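Local coordinates for F-BAR domain only protein 1 (Danio rerio, PDB 5JP2) that probably acts early in clathrin-mediated endocytosis, its mu homology domain binding a peptide of the endocytic protein Eps15, at residues I27-V41 against Q138-E150. Residues are numbered along the deposited sequence; the frame is centred on the assembly and turned at random.
Sequences INAYFRGGEHNRCLV and QDPSRAPLLLSAE
The ring of F31 lies against the backbone of strand 145-150: the amide N of L147 sits over the centre of one face, 3.8 Å above its plane. L145 O and A143 CB approach F31 CZ obliquely, and L147 CB lies 3.9 Å from F31 CD1. With CG anti to its own carbonyl carbon (chi1 -67°), F31 is carried up to this strand, where a broad, flat, apolar group can cover peptide units. Were this ring cut back to an alanine, the L147 backbone would probably lose the surface laid over it, and A143 CB and L147 CB their contacts with it. The second flat group, the amide of N37, spends an N-H on the chain: ND2 donates to L147 O at 2.9 Å, nearly straight (166°), in the carbonyl plane and on a lone pair. Its OD1 takes a weak bond from G33 N and probably one from a water that accepts the N-H of A149, so an amide suits a place needing both donor and acceptor. In the mu homology domain this joins the hairpin of strands 17-31 and 39-52, part of the large mixed sheet, to edge strand 145-154 of a separate four-stranded sheet, with 37° between the directions of 27-31 and 145-150. Beyond F31, compact apolar groups pack: V41 CG2 meets A143 CB at 3.9 Å, while I27 and P144 touch tip to tip. C39, small and polarisable, lays SG 3.5 Å from P140 CA, where the short 3-10 turn begins.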
loop_
_atom_site.group_PDB
_atom_site.type_symbol
_atom_site.label_atom_id
_atom_site.label_comp_id
_atom_site.label_asym_id
_atom_site.label_seq_id
_atom_site.Cartn_x
_atom_site.Cartn_y
_atom_site.Cartn_z
ATOM N N ILE B 27 2.930 2.063 3.960
ATOM C CA ILE B 27 2.766 2.318 5.378
ATOM C C ILE B 27 4.127 2.439 6.045
ATOM O O ILE B 27 4.997 1.577 5.883
ATOM C CB ILE B 27 1.888 1.248 6.060
ATOM C CG1 ILE B 27 1.699 1.604 7.534
ATOM C CG2 ILE B 27 2.439 -0.148 5.861
ATOM C CD1 ILE B 27 0.618 0.859 8.226
ATOM N N ASN B 28 4.309 3.528 6.776
ATOM C CA ASN B 28 5.462 3.739 7.626
ATOM C C ASN B 28 4.996 3.636 9.068
ATOM O O ASN B 28 3.906 4.084 9.408
ATOM C CB ASN B 28 6.099 5.102 7.375
ATOM C CG ASN B 28 6.848 5.166 6.073
ATOM O OD1 ASN B 28 7.252 4.157 5.525
ATOM N ND2 ASN B 28 7.099 6.363 5.610
ATOM N N ALA B 29 5.798 3.018 9.913
ATOM C CA ALA B 29 5.382 2.873 11.296
ATOM C C ALA B 29 6.611 2.871 12.189
ATOM O O ALA B 29 7.710 2.542 11.750
ATOM C CB ALA B 29 4.563 1.599 11.509
ATOM N N TYR B 30 6.417 3.283 13.434
ATOM C CA TYR B 30 7.475 3.235 14.433
ATOM C C TYR B 30 6.897 2.838 15.774
ATOM O O TYR B 30 6.016 3.516 16.296
ATOM C CB TYR B 30 8.198 4.576 14.541
ATOM C CG TYR B 30 9.379 4.518 15.468
ATOM C CD1 TYR B 30 10.354 3.556 15.303
ATOM C CD2 TYR B 30 9.543 5.443 16.477
ATOM C CE1 TYR B 30 11.434 3.488 16.128
ATOM C CE2 TYR B 30 10.636 5.391 17.314
ATOM C CZ TYR B 30 11.582 4.408 17.130
ATOM O OH TYR B 30 12.685 4.335 17.952
ATOM N N PHE B 31 7.411 1.761 16.337
ATOM C CA PHE B 31 7.063 1.329 17.674
ATOM C C PHE B 31 8.237 1.659 18.575
ATOM O O PHE B 31 9.338 1.141 18.377
ATOM C CB PHE B 31 6.747 -0.160 17.698
ATOM C CG PHE B 31 5.497 -0.527 16.956
ATOM C CD1 PHE B 31 5.516 -0.744 15.589
ATOM C CD2 PHE B 31 4.309 -0.695 17.628
ATOM C CE1 PHE B 31 4.369 -1.104 14.917
ATOM C CE2 PHE B 31 3.165 -1.047 16.954
ATOM C CZ PHE B 31 3.195 -1.249 15.599
ATOM N N ARG B 32 8.011 2.552 19.534
ATOM C CA ARG B 32 9.115 3.108 20.300
ATOM C C ARG B 32 9.719 2.088 21.248
ATOM O O ARG B 32 10.927 2.105 21.485
ATOM C CB ARG B 32 8.653 4.336 21.079
ATOM C CG ARG B 32 8.208 5.492 20.209
ATOM C CD ARG B 32 8.213 6.806 20.986
ATOM N NE ARG B 32 9.478 6.999 21.689
ATOM C CZ ARG B 32 10.600 7.418 21.110
ATOM N NH1 ARG B 32 11.705 7.550 21.829
ATOM N NH2 ARG B 32 10.622 7.701 19.815
ATOM N N GLY B 33 8.911 1.208 21.809
ATOM C CA GLY B 33 9.442 0.287 22.783
ATOM C C GLY B 33 9.433 0.908 24.168
ATOM O O GLY B 33 8.655 1.811 24.466
ATOM N N GLY B 34 10.324 0.419 25.020
ATOM C CA GLY B 34 10.303 0.961 26.353
ATOM C C GLY B 34 9.037 0.556 27.090
ATOM O O GLY B 34 8.413 -0.469 26.813
ATOM N N GLU B 35 8.653 1.401 28.042
ATOM C CA GLU B 35 7.540 1.074 28.919
ATOM C C GLU B 35 6.264 0.848 28.132
ATOM O O GLU B 35 5.713 -0.255 28.127
ATOM C CB GLU B 35 7.301 2.192 29.933
ATOM C CG GLU B 35 8.292 2.266 31.072
ATOM C CD GLU B 35 7.749 3.089 32.220
ATOM O OE1 GLU B 35 6.548 3.424 32.176
ATOM O OE2 GLU B 35 8.511 3.401 33.158
ATOM N N HIS B 36 5.815 1.887 27.441
ATOM C CA HIS B 36 4.500 1.880 26.826
ATOM C C HIS B 36 4.514 1.451 25.368
ATOM O O HIS B 36 3.443 1.220 24.809
ATOM C CB HIS B 36 3.894 3.281 26.934
ATOM C CG HIS B 36 4.074 3.911 28.280
ATOM N ND1 HIS B 36 3.459 3.435 29.418
ATOM C CD2 HIS B 36 4.814 4.975 28.670
ATOM C CE1 HIS B 36 3.808 4.182 30.449
ATOM N NE2 HIS B 36 4.630 5.124 30.022
ATOM N N ASN B 37 5.690 1.307 24.762
ATOM C CA ASN B 37 5.824 0.928 23.359
ATOM C C ASN B 37 4.844 1.707 22.489
ATOM O O ASN B 37 4.019 1.138 21.775
ATOM C CB ASN B 37 5.635 -0.575 23.182
ATOM C CG ASN B 37 5.986 -1.051 21.784
ATOM O OD1 ASN B 37 6.897 -0.533 21.148
ATOM N ND2 ASN B 37 5.258 -2.045 21.305
ATOM N N ARG B 38 4.929 3.032 22.565
ATOM C CA ARG B 38 4.024 3.877 21.801
ATOM C C ARG B 38 4.374 3.797 20.322
ATOM O O ARG B 38 5.522 3.541 19.951
ATOM C CB ARG B 38 4.096 5.328 22.281
ATOM C CG ARG B 38 3.357 5.605 23.584
ATOM C CD ARG B 38 3.809 6.919 24.208
ATOM N NE ARG B 38 3.274 7.131 25.552
ATOM C CZ ARG B 38 3.743 8.044 26.397
ATOM N NH1 ARG B 38 4.746 8.828 26.029
ATOM N NH2 ARG B 38 3.217 8.175 27.609
ATOM N N CYS B 39 3.385 4.034 19.461
ATOM C CA CYS B 39 3.644 3.895 18.038
ATOM C C CYS B 39 3.079 5.059 17.239
ATOM O O CYS B 39 2.163 5.755 17.663
ATOM C CB CYS B 39 3.089 2.580 17.492
ATOM S SG CYS B 39 1.449 2.684 16.886
ATOM N N LEU B 40 3.671 5.261 16.070
ATOM C CA LEU B 40 3.210 6.214 15.075
ATOM C C LEU B 40 3.014 5.495 13.748
ATOM O O LEU B 40 3.870 4.715 13.338
ATOM C CB LEU B 40 4.226 7.337 14.902
ATOM C CG LEU B 40 4.875 7.855 16.181
ATOM C CD1 LEU B 40 6.247 8.454 15.895
ATOM C CD2 LEU B 40 3.966 8.879 16.825
ATOM N N VAL B 41 1.919 5.782 13.059
ATOM C CA VAL B 41 1.630 5.198 11.756
ATOM C C VAL B 41 1.341 6.296 10.730
ATOM O O VAL B 41 0.565 7.216 11.002
ATOM C CB VAL B 41 0.450 4.216 11.848
ATOM C CG1 VAL B 41 0.116 3.677 10.478
ATOM C CG2 VAL B 41 0.792 3.090 12.771
ATOM N N GLN B 138 -1.572 7.793 15.935
ATOM C CA GLN B 138 -0.795 7.276 17.052
ATOM C C GLN B 138 -1.454 6.053 17.672
ATOM O O GLN B 138 -0.991 5.556 18.696
ATOM C CB GLN B 138 -0.591 8.365 18.100
ATOM C CG GLN B 138 0.211 9.539 17.585
ATOM C CD GLN B 138 0.476 10.580 18.644
ATOM O OE1 GLN B 138 -0.149 10.577 19.703
ATOM N NE2 GLN B 138 1.415 11.477 18.371
ATOM N N ASP B 139 -2.547 5.588 17.082
ATOM C CA ASP B 139 -3.279 4.432 17.572
ATOM C C ASP B 139 -2.734 3.183 16.890
ATOM O O ASP B 139 -2.858 3.057 15.670
ATOM C CB ASP B 139 -4.758 4.599 17.265
ATOM C CG ASP B 139 -5.617 3.567 17.936
ATOM O OD1 ASP B 139 -5.098 2.521 18.375
ATOM O OD2 ASP B 139 -6.836 3.798 18.016
ATOM N N PRO B 140 -2.144 2.237 17.629
ATOM C CA PRO B 140 -1.613 1.029 16.977
ATOM C C PRO B 140 -2.660 0.249 16.226
ATOM O O PRO B 140 -2.309 -0.574 15.381
ATOM C CB PRO B 140 -1.035 0.222 18.147
ATOM C CG PRO B 140 -1.647 0.800 19.362
ATOM C CD PRO B 140 -1.894 2.235 19.071
ATOM N N SER B 141 -3.937 0.492 16.492
ATOM C CA SER B 141 -5.001 -0.205 15.790
ATOM C C SER B 141 -4.962 0.018 14.292
ATOM O O SER B 141 -5.647 -0.692 13.556
ATOM C CB SER B 141 -6.337 0.277 16.293
ATOM O OG SER B 141 -6.501 1.643 15.998
ATOM N N ARG B 142 -4.221 1.012 13.830
ATOM C CA ARG B 142 -4.089 1.257 12.408
ATOM C C ARG B 142 -2.959 0.452 11.789
ATOM O O ARG B 142 -2.847 0.408 10.566
ATOM C CB ARG B 142 -3.853 2.747 12.140
ATOM C CG ARG B 142 -5.032 3.734 12.299
ATOM C CD ARG B 142 -6.154 3.323 13.239
ATOM N NE ARG B 142 -7.274 4.260 13.154
ATOM C CZ ARG B 142 -8.471 4.058 13.695
ATOM N NH1 ARG B 142 -8.730 2.944 14.365
ATOM N NH2 ARG B 142 -9.419 4.972 13.557
ATOM N N ALA B 143 -2.140 -0.171 12.574
ATOM C CA ALA B 143 -1.014 -0.900 12.023
ATOM C C ALA B 143 -1.355 -2.367 11.900
ATOM O O ALA B 143 -1.773 -2.978 12.883
ATOM C CB ALA B 143 0.215 -0.736 12.905
ATOM N N PRO B 144 -1.188 -2.969 10.730
ATOM C CA PRO B 144 -1.572 -4.374 10.576
ATOM C C PRO B 144 -0.719 -5.334 11.380
ATOM O O PRO B 144 -1.197 -6.404 11.776
ATOM C CB PRO B 144 -1.412 -4.612 9.073
ATOM C CG PRO B 144 -0.483 -3.597 8.625
ATOM C CD PRO B 144 -0.678 -2.398 9.480
ATOM N N LEU B 145 0.530 -5.000 11.632
ATOM C CA LEU B 145 1.436 -5.888 12.333
ATOM C C LEU B 145 1.978 -5.156 13.550
ATOM O O LEU B 145 2.625 -4.114 13.419
ATOM C CB LEU B 145 2.555 -6.336 11.400
ATOM C CG LEU B 145 3.549 -7.339 11.947
ATOM C CD1 LEU B 145 2.853 -8.600 12.312
ATOM C CD2 LEU B 145 4.641 -7.596 10.957
ATOM N N LEU B 146 1.679 -5.674 14.725
ATOM C CA LEU B 146 2.117 -5.073 15.968
ATOM C C LEU B 146 3.483 -5.616 16.329
ATOM O O LEU B 146 3.696 -6.823 16.275
ATOM C CB LEU B 146 1.127 -5.356 17.083
ATOM C CG LEU B 146 0.276 -4.139 17.369
ATOM C CD1 LEU B 146 -0.612 -3.876 16.189
ATOM C CD2 LEU B 146 -0.508 -4.333 18.644
ATOM N N LEU B 147 4.404 -4.720 16.672
ATOM C CA LEU B 147 5.769 -5.081 17.016
ATOM C C LEU B 147 6.107 -4.633 18.430
ATOM O O LEU B 147 5.756 -3.525 18.837
ATOM C CB LEU B 147 6.769 -4.447 16.060
ATOM C CG LEU B 147 6.531 -4.619 14.575
ATOM C CD1 LEU B 147 7.659 -4.007 13.814
ATOM C CD2 LEU B 147 6.351 -6.068 14.239
ATOM N N SER B 148 6.781 -5.500 19.180
ATOM C CA SER B 148 7.369 -5.132 20.464
ATOM C C SER B 148 8.781 -5.679 20.547
ATOM O O SER B 148 8.971 -6.896 20.603
ATOM C CB SER B 148 6.532 -5.656 21.624
ATOM O OG SER B 148 7.130 -5.317 22.853
ATOM N N ALA B 149 9.761 -4.783 20.575
ATOM C CA ALA B 149 11.165 -5.132 20.693
ATOM C C ALA B 149 11.701 -4.777 22.077
ATOM O O ALA B 149 11.279 -3.802 22.694
ATOM C CB ALA B 149 11.995 -4.427 19.626
ATOM N N GLU B 150 12.629 -5.595 22.560
ATOM C CA GLU B 150 13.273 -5.404 23.850
ATOM C C GLU B 150 14.762 -5.640 23.679
ATOM O O GLU B 150 15.181 -6.402 22.813
ATOM C CB GLU B 150 12.709 -6.360 24.906
ATOM C CG GLU B 150 11.256 -6.111 25.247
ATOM C CD GLU B 150 10.705 -7.111 26.239
ATOM O OE1 GLU B 150 9.500 -7.031 26.560
ATOM O OE2 GLU B 150 11.467 -7.995 26.678
HETATM O O HOH W 1 9.203 -1.785 19.904
HETATM O O HOH W 2 1.260 4.739 20.378
#